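Side-chain contacts in agmatine ureohydrolase (Thermoplasma volcanium GSS1, PDB 3PZL), which probably hydrolyses agmatine to putrescine and urea, as a manganese-dependent member of the arginase family with two metal ions in each subunit: residues B[35-40]-B[296-301]; B[68-73]-B[78-83]. All blocks are in the same frame, centred on the assembly; numbering follows the deposited sequence.

Contact 1: B[35-40]-B[296-301]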
loop_
_atom_site.group_PDB
_atom_site.type_symbol
_atom_site.label_atom_id
_atom_site.label_comp_id
_atom_site.label_asym_id
_atom_site.label_seq_id
_atom_site.Cartn_x
_atom_site.Cartn_y
_atom_site.Cartn_z
ATOM N N ALA B 35 7.773 30.214 25.544
ATOM C CA ALA B 35 6.638 29.660 24.807
ATOM C C ALA B 35 5.310 29.769 25.541
ATOM O O ALA B 35 5.268 29.588 26.765
ATOM C CB ALA B 35 6.919 28.224 24.464
ATOM N N LYS B 36 4.234 30.049 24.798
ATOM C CA LYS B 36 2.864 30.055 25.362
ATOM C C LYS B 36 2.277 28.683 25.175
ATOM O O LYS B 36 1.582 28.152 26.053
ATOM C CB LYS B 36 1.922 31.060 24.672
ATOM C CG LYS B 36 2.329 32.552 24.696
ATOM C CD LYS B 36 1.183 33.414 24.193
ATOM C CE LYS B 36 1.643 34.778 23.662
ATOM N NZ LYS B 36 0.514 35.447 22.904
ATOM N N TYR B 37 2.555 28.120 24.004
ATOM C CA TYR B 37 2.050 26.793 23.630
ATOM C C TYR B 37 3.202 25.778 23.519
ATOM O O TYR B 37 4.153 25.955 22.766
ATOM C CB TYR B 37 1.247 26.860 22.323
ATOM C CG TYR B 37 0.088 27.824 22.341
ATOM C CD1 TYR B 37 -1.151 27.440 22.866
ATOM C CD2 TYR B 37 0.213 29.106 21.822
ATOM C CE1 TYR B 37 -2.232 28.315 22.871
ATOM C CE2 TYR B 37 -0.863 29.991 21.823
ATOM C CZ TYR B 37 -2.079 29.585 22.349
ATOM O OH TYR B 37 -3.164 30.435 22.377
ATOM N N VAL B 38 3.105 24.715 24.293
ATOM C CA VAL B 38 4.166 23.763 24.355
ATOM C C VAL B 38 3.654 22.417 23.857
ATOM O O VAL B 38 2.828 21.749 24.498
ATOM C CB VAL B 38 4.695 23.671 25.779
ATOM C CG1 VAL B 38 5.866 22.727 25.840
ATOM C CG2 VAL B 38 5.106 25.034 26.243
ATOM N N VAL B 39 4.156 22.049 22.686
ATOM C CA VAL B 39 3.750 20.850 21.971
ATOM C C VAL B 39 4.750 19.766 22.288
ATOM O O VAL B 39 5.964 20.000 22.229
ATOM C CB VAL B 39 3.759 21.099 20.452
ATOM C CG1 VAL B 39 3.742 19.795 19.691
ATOM C CG2 VAL B 39 2.602 21.990 20.062
ATOM N N PHE B 40 4.241 18.587 22.632
ATOM C CA PHE B 40 5.089 17.463 22.958
ATOM C C PHE B 40 4.432 16.132 22.626
ATOM O O PHE B 40 3.221 15.981 22.711
ATOM C CB PHE B 40 5.548 17.511 24.431
ATOM C CG PHE B 40 4.426 17.460 25.429
ATOM C CD1 PHE B 40 3.842 18.624 25.898
ATOM C CD2 PHE B 40 3.958 16.237 25.899
ATOM C CE1 PHE B 40 2.798 18.566 26.811
ATOM C CE2 PHE B 40 2.934 16.182 26.811
ATOM C CZ PHE B 40 2.354 17.341 27.270
ATOM N N SER B 296 -7.386 30.027 16.747
ATOM C CA SER B 296 -8.657 30.581 17.204
ATOM C C SER B 296 -8.550 31.127 18.623
ATOM O O SER B 296 -9.272 32.056 19.000
ATOM C CB SER B 296 -9.770 29.554 17.142
ATOM O OG SER B 296 -9.536 28.563 18.105
ATOM N N ARG B 297 -7.659 30.549 19.417
ATOM C CA ARG B 297 -7.410 31.079 20.748
ATOM C C ARG B 297 -6.685 32.425 20.695
ATOM O O ARG B 297 -6.998 33.325 21.476
ATOM C CB ARG B 297 -6.606 30.087 21.588
ATOM C CG ARG B 297 -6.467 30.497 23.020
ATOM C CD ARG B 297 -6.006 29.333 23.867
ATOM N NE ARG B 297 -6.128 29.616 25.300
ATOM C CZ ARG B 297 -5.238 30.315 25.987
ATOM N NH1 ARG B 297 -4.165 30.777 25.368
ATOM N NH2 ARG B 297 -5.404 30.534 27.286
ATOM N N GLU B 298 -5.730 32.561 19.777
ATOM C CA GLU B 298 -5.007 33.803 19.623
ATOM C C GLU B 298 -5.925 34.886 19.119
ATOM O O GLU B 298 -5.754 36.055 19.490
ATOM C CB GLU B 298 -3.801 33.649 18.680
ATOM C CG GLU B 298 -2.598 32.905 19.281
ATOM C CD GLU B 298 -2.028 33.581 20.522
ATOM O OE1 GLU B 298 -1.574 34.723 20.427
ATOM O OE2 GLU B 298 -2.005 32.967 21.595
ATOM N N LYS B 299 -6.889 34.501 18.273
ATOM C CA LYS B 299 -7.907 35.435 17.746
ATOM C C LYS B 299 -8.724 36.014 18.880
ATOM O O LYS B 299 -9.113 37.170 18.827
ATOM C CB LYS B 299 -8.857 34.754 16.772
ATOM C CG LYS B 299 -9.737 35.700 15.969
ATOM C CD LYS B 299 -11.054 35.003 15.539
ATOM C CE LYS B 299 -11.546 35.438 14.138
ATOM N NZ LYS B 299 -12.170 36.773 14.136
ATOM N N TYR B 300 -8.975 35.209 19.907
ATOM C CA TYR B 300 -9.759 35.662 21.027
ATOM C C TYR B 300 -8.969 36.693 21.813
ATOM O O TYR B 300 -9.493 37.765 22.122
ATOM C CB TYR B 300 -10.231 34.498 21.920
ATOM C CG TYR B 300 -11.143 34.953 23.033
ATOM C CD1 TYR B 300 -12.515 35.000 22.859
ATOM C CD2 TYR B 300 -10.627 35.370 24.252
ATOM C CE1 TYR B 300 -13.347 35.445 23.879
ATOM C CE2 TYR B 300 -11.440 35.812 25.267
ATOM C CZ TYR B 300 -12.795 35.846 25.081
ATOM O OH TYR B 300 -13.604 36.292 26.113
ATOM N N TYR B 301 -7.714 36.376 22.111
ATOM C CA TYR B 301 -6.867 37.270 22.909
ATOM C C TYR B 301 -6.367 38.499 22.190
ATOM O O TYR B 301 -5.914 39.437 22.827
ATOM C CB TYR B 301 -5.750 36.511 23.637
ATOM C CG TYR B 301 -6.395 35.525 24.585
ATOM C CD1 TYR B 301 -6.853 35.929 25.866
ATOM C CD2 TYR B 301 -6.654 34.199 24.168
ATOM C CE1 TYR B 301 -7.499 35.018 26.716
ATOM C CE2 TYR B 301 -7.289 33.284 24.995
ATOM C CZ TYR B 301 -7.717 33.690 26.271
ATOM O OH TYR B 301 -8.346 32.768 27.104
#

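Contact 2: B[68-73]-B[78-83]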
loop_
_atom_site.group_PDB
_atom_site.type_symbol
_atom_site.label_atom_id
_atom_site.label_comp_id
_atom_site.label_asym_id
_atom_site.label_seq_id
_atom_site.Cartn_x
_atom_site.Cartn_y
_atom_site.Cartn_z
ATOM N N LEU B 68 1.423 22.758 5.608
ATOM C CA LEU B 68 0.535 23.822 6.064
ATOM C C LEU B 68 1.226 25.166 6.013
ATOM O O LEU B 68 2.446 25.250 6.176
ATOM C CB LEU B 68 0.057 23.553 7.506
ATOM C CG LEU B 68 -0.708 22.264 7.777
ATOM C CD1 LEU B 68 -0.775 21.987 9.230
ATOM C CD2 LEU B 68 -2.103 22.260 7.165
ATOM N N GLU B 69 0.441 26.220 5.809
ATOM C CA GLU B 69 0.898 27.606 5.882
ATOM C C GLU B 69 1.133 28.053 7.327
ATOM O O GLU B 69 0.415 27.596 8.235
ATOM C CB GLU B 69 -0.148 28.515 5.266
ATOM C CG GLU B 69 -0.347 28.317 3.775
ATOM C CD GLU B 69 0.906 28.670 2.954
ATOM O OE1 GLU B 69 1.911 29.145 3.557
ATOM O OE2 GLU B 69 0.885 28.474 1.703
ATOM N N SER B 70 2.112 28.945 7.554
ATOM C CA SER B 70 2.343 29.449 8.899
ATOM C C SER B 70 1.238 30.434 9.321
ATOM O O SER B 70 1.084 30.779 10.508
ATOM C CB SER B 70 3.704 30.111 9.011
ATOM O OG SER B 70 4.701 29.306 8.420
ATOM N N TYR B 71 0.454 30.887 8.350
ATOM C CA TYR B 71 -0.587 31.846 8.634
ATOM C C TYR B 71 -1.929 31.196 8.405
ATOM O O TYR B 71 -2.157 30.575 7.353
ATOM C CB TYR B 71 -0.431 33.052 7.721
ATOM C CG TYR B 71 -1.538 34.062 7.826
ATOM C CD1 TYR B 71 -2.652 33.996 6.983
ATOM C CD2 TYR B 71 -1.467 35.093 8.756
ATOM C CE1 TYR B 71 -3.673 34.932 7.074
ATOM C CE2 TYR B 71 -2.475 36.033 8.861
ATOM C CZ TYR B 71 -3.585 35.954 8.017
ATOM O OH TYR B 71 -4.592 36.897 8.110
ATOM N N GLU B 72 -2.825 31.339 9.377
ATOM C CA GLU B 72 -4.124 30.715 9.285
ATOM C C GLU B 72 -5.176 31.711 8.812
ATOM O O GLU B 72 -5.541 32.656 9.510
ATOM C CB GLU B 72 -4.538 30.050 10.598
ATOM C CG GLU B 72 -6.018 29.681 10.606
ATOM C CD GLU B 72 -6.307 28.332 10.027
ATOM O OE1 GLU B 72 -5.422 27.465 10.089
ATOM O OE2 GLU B 72 -7.398 28.114 9.516
ATOM N N TYR B 73 -5.680 31.460 7.616
ATOM C CA TYR B 73 -6.521 32.405 6.889
ATOM C C TYR B 73 -7.816 32.747 7.630
ATOM O O TYR B 73 -8.199 33.903 7.745
ATOM C CB TYR B 73 -6.815 31.806 5.511
ATOM C CG TYR B 73 -7.677 32.636 4.624
ATOM C CD1 TYR B 73 -8.858 32.118 4.082
ATOM C CD2 TYR B 73 -7.304 33.946 4.297
ATOM C CE1 TYR B 73 -9.653 32.903 3.245
ATOM C CE2 TYR B 73 -8.099 34.736 3.472
ATOM C CZ TYR B 73 -9.262 34.216 2.960
ATOM O OH TYR B 73 -10.025 35.024 2.154
ATOM N N ASP B 78 -0.927 34.683 12.609
ATOM C CA ASP B 78 0.367 34.151 12.194
ATOM C C ASP B 78 0.924 33.270 13.322
ATOM O O ASP B 78 1.224 33.745 14.425
ATOM C CB ASP B 78 1.319 35.305 11.848
ATOM C CG ASP B 78 2.733 34.842 11.540
ATOM O OD1 ASP B 78 2.943 33.652 11.196
ATOM O OD2 ASP B 78 3.649 35.693 11.633
ATOM N N LEU B 79 1.061 31.981 13.030
ATOM C CA LEU B 79 1.483 31.017 14.033
ATOM C C LEU B 79 2.943 31.158 14.430
ATOM O O LEU B 79 3.318 30.805 15.538
ATOM C CB LEU B 79 1.174 29.619 13.541
ATOM C CG LEU B 79 -0.328 29.378 13.437
ATOM C CD1 LEU B 79 -0.564 28.137 12.630
ATOM C CD2 LEU B 79 -0.964 29.232 14.812
ATOM N N LEU B 80 3.746 31.701 13.515
ATOM C CA LEU B 80 5.150 31.960 13.740
ATOM C C LEU B 80 5.346 32.962 14.859
ATOM O O LEU B 80 6.372 32.951 15.549
ATOM C CB LEU B 80 5.786 32.494 12.459
ATOM C CG LEU B 80 6.552 31.460 11.643
ATOM C CD1 LEU B 80 7.278 32.114 10.482
ATOM C CD2 LEU B 80 7.531 30.709 12.565
ATOM N N ALA B 81 4.359 33.831 15.036
ATOM C CA ALA B 81 4.405 34.816 16.088
ATOM C C ALA B 81 3.398 34.485 17.207
ATOM O O ALA B 81 2.955 35.368 17.947
ATOM C CB ALA B 81 4.163 36.195 15.506
ATOM N N SER B 82 3.053 33.212 17.340
ATOM C CA SER B 82 2.180 32.788 18.429
ATOM C C SER B 82 2.841 32.025 19.599
ATOM O O SER B 82 2.164 31.407 20.391
ATOM C CB SER B 82 1.034 31.976 17.848
ATOM O OG SER B 82 0.350 32.757 16.890
ATOM N N GLY B 83 4.162 32.079 19.717
ATOM C CA GLY B 83 4.823 31.515 20.885
ATOM C C GLY B 83 4.657 30.009 21.018
ATOM O O GLY B 83 4.204 29.521 22.042
#

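Contact 1: B[35-40]-B[296-301]
Tyr37 reaches from strand 37-42 to helix 281-303, and its hydroxyl is held by two neighbours on one helical turn. It donates to Glu298: Tyr37 OH lies 2.9 Å from Glu298 OE2 and uses the anti lone pair of that oxygen, the one turned away from OE1. It accepts from Arg297, whose NH1 stands 3.2 Å from Tyr37 OH with a nearly straight N-H...O angle of 163°; the hydroxyl lies almost in the guanidinium plane. Both flat groups stand nearly perpendicular to the ring, and the carboxylate arrives at the ring edge. Glu298 gets there by folding at chi2 (-60°), which swings its carboxylate toward the strand, whereas Arg297 runs extended from CG to NE, passing its CB, CG and CD beside the same hydroxyl. Lys36, extended beyond CG, carries its NZ to 3.3 Å from Glu298 OE1; this salt bridge, whose hydrogen bond is weak, probably compensates the charge of Glu298. The buried Tyr37 side chain also touches Ile116, Phe293 and Ile294. The contact fits the three-layer alpha/beta/alpha arginase fold, fastening its last helix, 281-303, against the start of strand 37-42.

Contact 2: B[68-73]-B[78-83]
A short antiparallel hairpin, strands 71-72 and 77-78, leads here into a turn that precedes strand 84-90. Tyr71 and Asp78 form a non-hydrogen-bonded pair with CA atoms 4.3 Å apart, and their side chains lie on the same face of the two-stranded sheet. With CG anti to the backbone N (chi1 174°), the Tyr71 ring is laid beside the other strand: its CD2 lies 3.9 Å from Asp78 N, and its packing on Asp78 CB is looser. The main polar tie is made by backbone. Leu79 N donates to Ser70 O at 2.8 Å, with an N-H...O angle of 159°, and Leu79 CB lies close beside that oxygen. Ser70 CB touches Leu80 CG at 4.1 Å, while Ser70 OG bonds to Asp27.

Asp78 organises the turn. Its OD1 accepts from Leu80 N at 3.1 Å, closing an Asx turn, although the donor sits well above the carboxylate plane. The backbone oxygen of Asp78 takes two donors from opposite faces of its plane: Ala81 N, and Ser82 OG 2.8 Å from Asp78 O. Asp78 OD2 forms a salt bridge with Arg186 of the third subunit, and Tyr71 packs on Phe189 of that same third subunit. With an alanine here in place of Asp78, Leu80 N would probably lose its side-chain acceptor and Arg186 of the third subunit its carboxylate mate. The chemistry implies a division of labour: one backbone hydrogen bond and light side-chain packing join the two segments, one carboxylate oxygen shapes the turn, and the other carries charge pairing across the subunit interface.

Contact 1 is partly buried and contact 2 is a surface contact, yet their centres are only about 11 Å apart and they meet directly. Gly83 O, at the end of segment 78-83, lies 2.8 Å from Lys36 N and 2.9 Å from Tyr37 N, both probable hydrogen bonds, where strands 37-42 and 84-90 run side by side in the parallel sheet. Helix 281-303 supplies segment 296-301 of contact 1 and borders contact 2, where Leu79 and Glu72 touch Gln291. Contact 1 joins distant elements through polar side chains within one subunit. Contact 2 is local; its Glu69 and Asp78 pair with arginines of the third subunit, while Glu72 pairs with Lys288 of its own chain.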